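Local coordinates for neural-cadherin (PDB 3UBF), which mediates calcium-dependent cell-cell adhesion, binding preferentially to copies of itself, and so may help sort different cell types, at residues 125-130 and 203-208; 154-157 and 162-165. One frame throughout, in Å; residues are numbered along the deposited sequence.

Contact 1 of 2, residues 125-130 and 203-208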
loop_
_atom_site.group_PDB
_atom_site.type_symbol
_atom_site.label_atom_id
_atom_site.label_comp_id
_atom_site.label_asym_id
_atom_site.label_seq_id
_atom_site.Cartn_x
_atom_site.Cartn_y
_atom_site.Cartn_z
ATOM N N THR A 125 -11.655 5.201 23.893
ATOM C CA THR A 125 -12.536 4.595 22.931
ATOM C C THR A 125 -11.841 4.608 21.580
ATOM O O THR A 125 -11.473 5.675 21.083
ATOM C CB THR A 125 -13.850 5.376 22.883
ATOM O OG1 THR A 125 -14.480 5.242 24.163
ATOM C CG2 THR A 125 -14.772 4.859 21.781
ATOM N N PRO A 126 -11.644 3.419 20.995
ATOM C CA PRO A 126 -11.102 3.315 19.649
ATOM C C PRO A 126 -12.152 3.768 18.633
ATOM O O PRO A 126 -13.310 3.388 18.740
ATOM C CB PRO A 126 -10.802 1.821 19.511
ATOM C CG PRO A 126 -11.738 1.149 20.444
ATOM C CD PRO A 126 -12.021 2.109 21.552
ATOM N N VAL A 127 -11.745 4.604 17.684
ATOM C CA VAL A 127 -12.673 5.144 16.699
ATOM C C VAL A 127 -12.286 4.708 15.294
ATOM O O VAL A 127 -13.106 4.743 14.375
ATOM C CB VAL A 127 -12.720 6.683 16.754
ATOM C CG1 VAL A 127 -13.197 7.150 18.120
ATOM C CG2 VAL A 127 -11.354 7.268 16.429
ATOM N N PHE A 128 -11.034 4.297 15.132
ATOM C CA PHE A 128 -10.543 3.844 13.822
ATOM C C PHE A 128 -9.170 3.234 13.986
ATOM O O PHE A 128 -8.409 3.614 14.877
ATOM C CB PHE A 128 -10.427 5.180 13.086
ATOM C CG PHE A 128 -10.156 5.040 11.615
ATOM C CD1 PHE A 128 -11.201 4.806 10.719
ATOM C CD2 PHE A 128 -8.870 5.176 11.122
ATOM C CE1 PHE A 128 -10.965 4.688 9.357
ATOM C CE2 PHE A 128 -8.625 5.075 9.765
ATOM C CZ PHE A 128 -9.675 4.821 8.879
ATOM N N THR A 129 -8.853 2.299 13.096
ATOM C CA THR A 129 -7.588 1.589 13.124
ATOM C C THR A 129 -6.852 1.880 11.826
ATOM O O THR A 129 -7.237 1.386 10.754
ATOM C CB THR A 129 -7.820 0.073 13.261
ATOM O OG1 THR A 129 -8.616 -0.178 14.423
ATOM C CG2 THR A 129 -6.509 -0.683 13.389
ATOM N N LEU A 130 -5.805 2.691 11.923
ATOM C CA LEU A 130 -4.910 2.906 10.797
ATOM C C LEU A 130 -4.243 1.595 10.434
ATOM O O LEU A 130 -3.779 0.871 11.322
ATOM C CB LEU A 130 -3.841 3.936 11.149
ATOM C CG LEU A 130 -4.343 5.298 11.622
ATOM C CD1 LEU A 130 -3.157 6.080 12.137
ATOM C CD2 LEU A 130 -5.087 6.048 10.490
ATOM N N LEU A 203 -7.487 12.048 8.308
ATOM C CA LEU A 203 -8.527 11.277 8.967
ATOM C C LEU A 203 -9.575 12.239 9.522
ATOM O O LEU A 203 -9.283 13.131 10.348
ATOM C CB LEU A 203 -7.940 10.365 10.054
ATOM C CG LEU A 203 -8.908 9.677 11.034
ATOM C CD1 LEU A 203 -9.978 8.865 10.316
ATOM C CD2 LEU A 203 -8.165 8.808 12.024
ATOM N N SER A 204 -10.792 12.044 9.027
ATOM C CA SER A 204 -11.945 12.838 9.386
ATOM C C SER A 204 -12.825 12.027 10.321
ATOM O O SER A 204 -13.326 10.968 9.938
ATOM C CB SER A 204 -12.737 13.201 8.125
ATOM O OG SER A 204 -14.099 13.420 8.456
ATOM N N ILE A 205 -12.996 12.524 11.546
ATOM C CA ILE A 205 -13.848 11.883 12.543
ATOM C C ILE A 205 -14.987 12.844 12.857
ATOM O O ILE A 205 -14.748 13.979 13.253
ATOM C CB ILE A 205 -13.050 11.547 13.822
ATOM C CG1 ILE A 205 -11.811 10.713 13.475
ATOM C CG2 ILE A 205 -13.921 10.817 14.826
ATOM C CD1 ILE A 205 -10.764 10.671 14.557
ATOM N N VAL A 206 -16.219 12.408 12.618
ATOM C CA VAL A 206 -17.379 13.279 12.780
ATOM C C VAL A 206 -18.175 12.868 14.022
ATOM O O VAL A 206 -18.418 11.680 14.247
ATOM C CB VAL A 206 -18.262 13.299 11.501
ATOM C CG1 VAL A 206 -19.580 14.057 11.730
ATOM C CG2 VAL A 206 -17.516 13.937 10.352
ATOM N N GLY A 207 -18.561 13.838 14.847
ATOM C CA GLY A 207 -19.365 13.534 16.023
ATOM C C GLY A 207 -20.665 12.819 15.675
ATOM O O GLY A 207 -21.474 13.321 14.893
ATOM N N GLY A 208 -20.843 11.629 16.249
ATOM C CA GLY A 208 -22.125 10.929 16.264
ATOM C C GLY A 208 -22.457 10.174 14.999
ATOM O O GLY A 208 -22.470 8.937 14.983
#
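Leu203 and Phe128 make the densest part of this contact. Leu203 CD1 lies 3.9 Å from the centroid of the Phe128 ring, 10° off the ring normal, which places it squarely over one face as a CH-pi contact; the CD2 branch reaches ring atom CD2 of Phe128 at 3.8 Å. With CG anti to the backbone N (chi1 -170°), the Phe128 ring is placed beneath this CD1 methyl; the two side chains slide past each other in opposite directions. Leu130 CD2 comes in plane at the ring's edge and barely grazes Leu203 CD2 (4.4 Å). With an alanine in place of Phe128, Leu203 CD1 would probably lose the surface it rests on, and a gap would open beside Leu130. The other end is sparser: one methyl pair, Val127 CG2 to Ile205 CD1 at 3.9 Å, joins side chains crossing at about a right angle. Thr129 turns away, and Pro126 is exposed. Total burial is only 181 Å², and no polar bond links the segments. Val127 and Phe128, though consecutive, both point toward 203-208 and both bond through their backbones to Val163, as in a beta bulge. The contact thus spans the core of a cadherin beta sandwich, with strand 126-133 in one sheet and strand 201-207 in the other; Met113 and Ala115 also touch Phe128, and Phe154 packs against both Val127 and Ile205.

Contact 2 of 2, residues 154-157 and 162-165; sequences FEVD and VVRT. With ZN (zinc ion), chain D.
The carboxylate of Asp157 sits at the edge of the Arg164 guanidinium, where NH1 of Arg164 donates to the anti lone pair of Asp157 OD2 at 3.3 Å, a salt bridge only 9° out of the guanidinium plane, although the two groups are turned 49° apart. Val162 CG1, from the same strand as Arg164, covers one guanidinium face, 3.8 Å above its plane. Extended from CG to NE, the Arg164 chain runs alongside Asp157 and brings NH1 to it. Asp157 OD2 also binds a zinc ion at 1.8 Å, while OD1 accepts from the backbone N of Arg159, an Asx turn, and of Ser160; the carboxylate is held from both oxygens. A water accepts from Arg164 NH2. The Phe154 ring lies obliquely to Thr165, its CE2 3.6 Å from Thr165 CG2, and also meets the ring of Phe171. The backbones form an antiparallel beta hairpin, with axes 4.7 Å apart at closest. Glu155 and Arg164 are its hydrogen-bonded pair, joined by Glu155 N to Arg164 O (3.0 Å) and by Arg164 N to Glu155 O (2.9 Å). Asp157 N to Val162 O adds a third bond nearer the turn. On the sheet face bearing Phe154, Val156, Val163 and Thr165, Val163 CG1 approaches Phe154 CB at 4.1 Å, and Leu179 of strand 176-185 packs against both residues.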
loop_
_atom_site.group_PDB
_atom_site.type_symbol
_atom_site.label_atom_id
_atom_site.label_comp_id
_atom_site.label_asym_id
_atom_site.label_seq_id
_atom_site.Cartn_x
_atom_site.Cartn_y
_atom_site.Cartn_z
ATOM N N PHE A 154 -7.830 13.085 20.457
ATOM C CA PHE A 154 -7.503 11.774 19.940
ATOM C C PHE A 154 -6.016 11.576 19.978
ATOM O O PHE A 154 -5.239 12.538 19.854
ATOM C CB PHE A 154 -8.015 11.593 18.502
ATOM C CG PHE A 154 -9.503 11.669 18.380
ATOM C CD1 PHE A 154 -10.134 12.891 18.148
ATOM C CD2 PHE A 154 -10.277 10.531 18.518
ATOM C CE1 PHE A 154 -11.518 12.980 18.060
ATOM C CE2 PHE A 154 -11.666 10.607 18.419
ATOM C CZ PHE A 154 -12.292 11.837 18.186
ATOM N N GLU A 155 -5.629 10.321 20.167
ATOM C CA GLU A 155 -4.235 9.903 20.007
ATOM C C GLU A 155 -4.212 8.548 19.331
ATOM O O GLU A 155 -5.217 7.843 19.305
ATOM C CB GLU A 155 -3.485 9.901 21.346
ATOM C CG GLU A 155 -2.952 11.281 21.742
ATOM C CD GLU A 155 -2.478 11.361 23.176
ATOM O OE1 GLU A 155 -2.730 10.422 23.958
ATOM O OE2 GLU A 155 -1.870 12.384 23.545
ATOM N N VAL A 156 -3.074 8.213 18.742
ATOM C CA VAL A 156 -2.945 6.982 17.963
ATOM C C VAL A 156 -1.918 6.091 18.621
ATOM O O VAL A 156 -0.888 6.558 19.089
ATOM C CB VAL A 156 -2.524 7.255 16.483
ATOM C CG1 VAL A 156 -1.209 8.019 16.435
ATOM C CG2 VAL A 156 -2.391 5.951 15.711
ATOM N N ASP A 157 -2.230 4.808 18.677
ATOM C CA ASP A 157 -1.306 3.814 19.145
ATOM C C ASP A 157 -0.283 3.587 18.024
ATOM O O ASP A 157 -0.649 3.225 16.913
ATOM C CB ASP A 157 -2.089 2.547 19.456
ATOM C CG ASP A 157 -1.262 1.495 20.097
ATOM O OD1 ASP A 157 -0.135 1.241 19.636
ATOM O OD2 ASP A 157 -1.743 0.889 21.071
ATOM N N VAL A 162 -4.420 1.969 16.206
ATOM C CA VAL A 162 -5.735 2.284 16.745
ATOM C C VAL A 162 -5.773 3.752 17.181
ATOM O O VAL A 162 -4.857 4.239 17.864
ATOM C CB VAL A 162 -6.123 1.327 17.903
ATOM C CG1 VAL A 162 -7.463 1.684 18.466
ATOM C CG2 VAL A 162 -6.144 -0.133 17.411
ATOM N N VAL A 163 -6.816 4.459 16.750
ATOM C CA VAL A 163 -7.032 5.842 17.134
ATOM C C VAL A 163 -8.060 5.832 18.243
ATOM O O VAL A 163 -9.156 5.276 18.075
ATOM C CB VAL A 163 -7.537 6.691 15.942
ATOM C CG1 VAL A 163 -7.725 8.142 16.358
ATOM C CG2 VAL A 163 -6.558 6.600 14.759
ATOM N N ARG A 164 -7.698 6.434 19.376
ATOM C CA ARG A 164 -8.503 6.382 20.591
ATOM C C ARG A 164 -8.812 7.775 21.150
ATOM O O ARG A 164 -7.944 8.654 21.141
ATOM C CB ARG A 164 -7.782 5.570 21.660
ATOM C CG ARG A 164 -7.739 4.085 21.398
ATOM C CD ARG A 164 -7.058 3.383 22.546
ATOM N NE ARG A 164 -7.054 1.930 22.406
ATOM C CZ ARG A 164 -6.009 1.209 21.992
ATOM N NH1 ARG A 164 -4.860 1.792 21.649
ATOM N NH2 ARG A 164 -6.119 -0.105 21.911
ATOM N N THR A 165 -10.039 7.964 21.643
ATOM C CA THR A 165 -10.443 9.219 22.225
ATOM C C THR A 165 -9.660 9.474 23.496
ATOM O O THR A 165 -9.323 8.535 24.226
ATOM C CB THR A 165 -11.944 9.218 22.597
ATOM O OG1 THR A 165 -12.218 8.197 23.559
ATOM C CG2 THR A 165 -12.803 8.977 21.387
HETATM ZN ZN ZN D . -1.190 -0.674 21.858
HETATM O O HOH W 1 -4.182 -1.275 20.263
#

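Overall arrangement
From the N terminus, the chain passes through the first cadherin domain of this three-domain (EC1-3) fragment and enters the second, where all four segments lie. Strand 126-133 comes first; after strand 141-149, contact 2 closes a short hairpin with four residues between its segments. Only after strand 176-185 does 203-208 return to 125-130, closing the 72-residue loop of contact 1, within which contact 2 is nested without crossing. Their centres are 8 Å apart. Contact 1 joins the two sheets of the sandwich, whereas contact 2 pairs edge strand 154-156 with its inner neighbour 162-165 in one of them. Probable backbone hydrogen bonds join strands 126-133 and 162-165, and Leu130 CD1 packs on Val156 CG2 of strand 154-156.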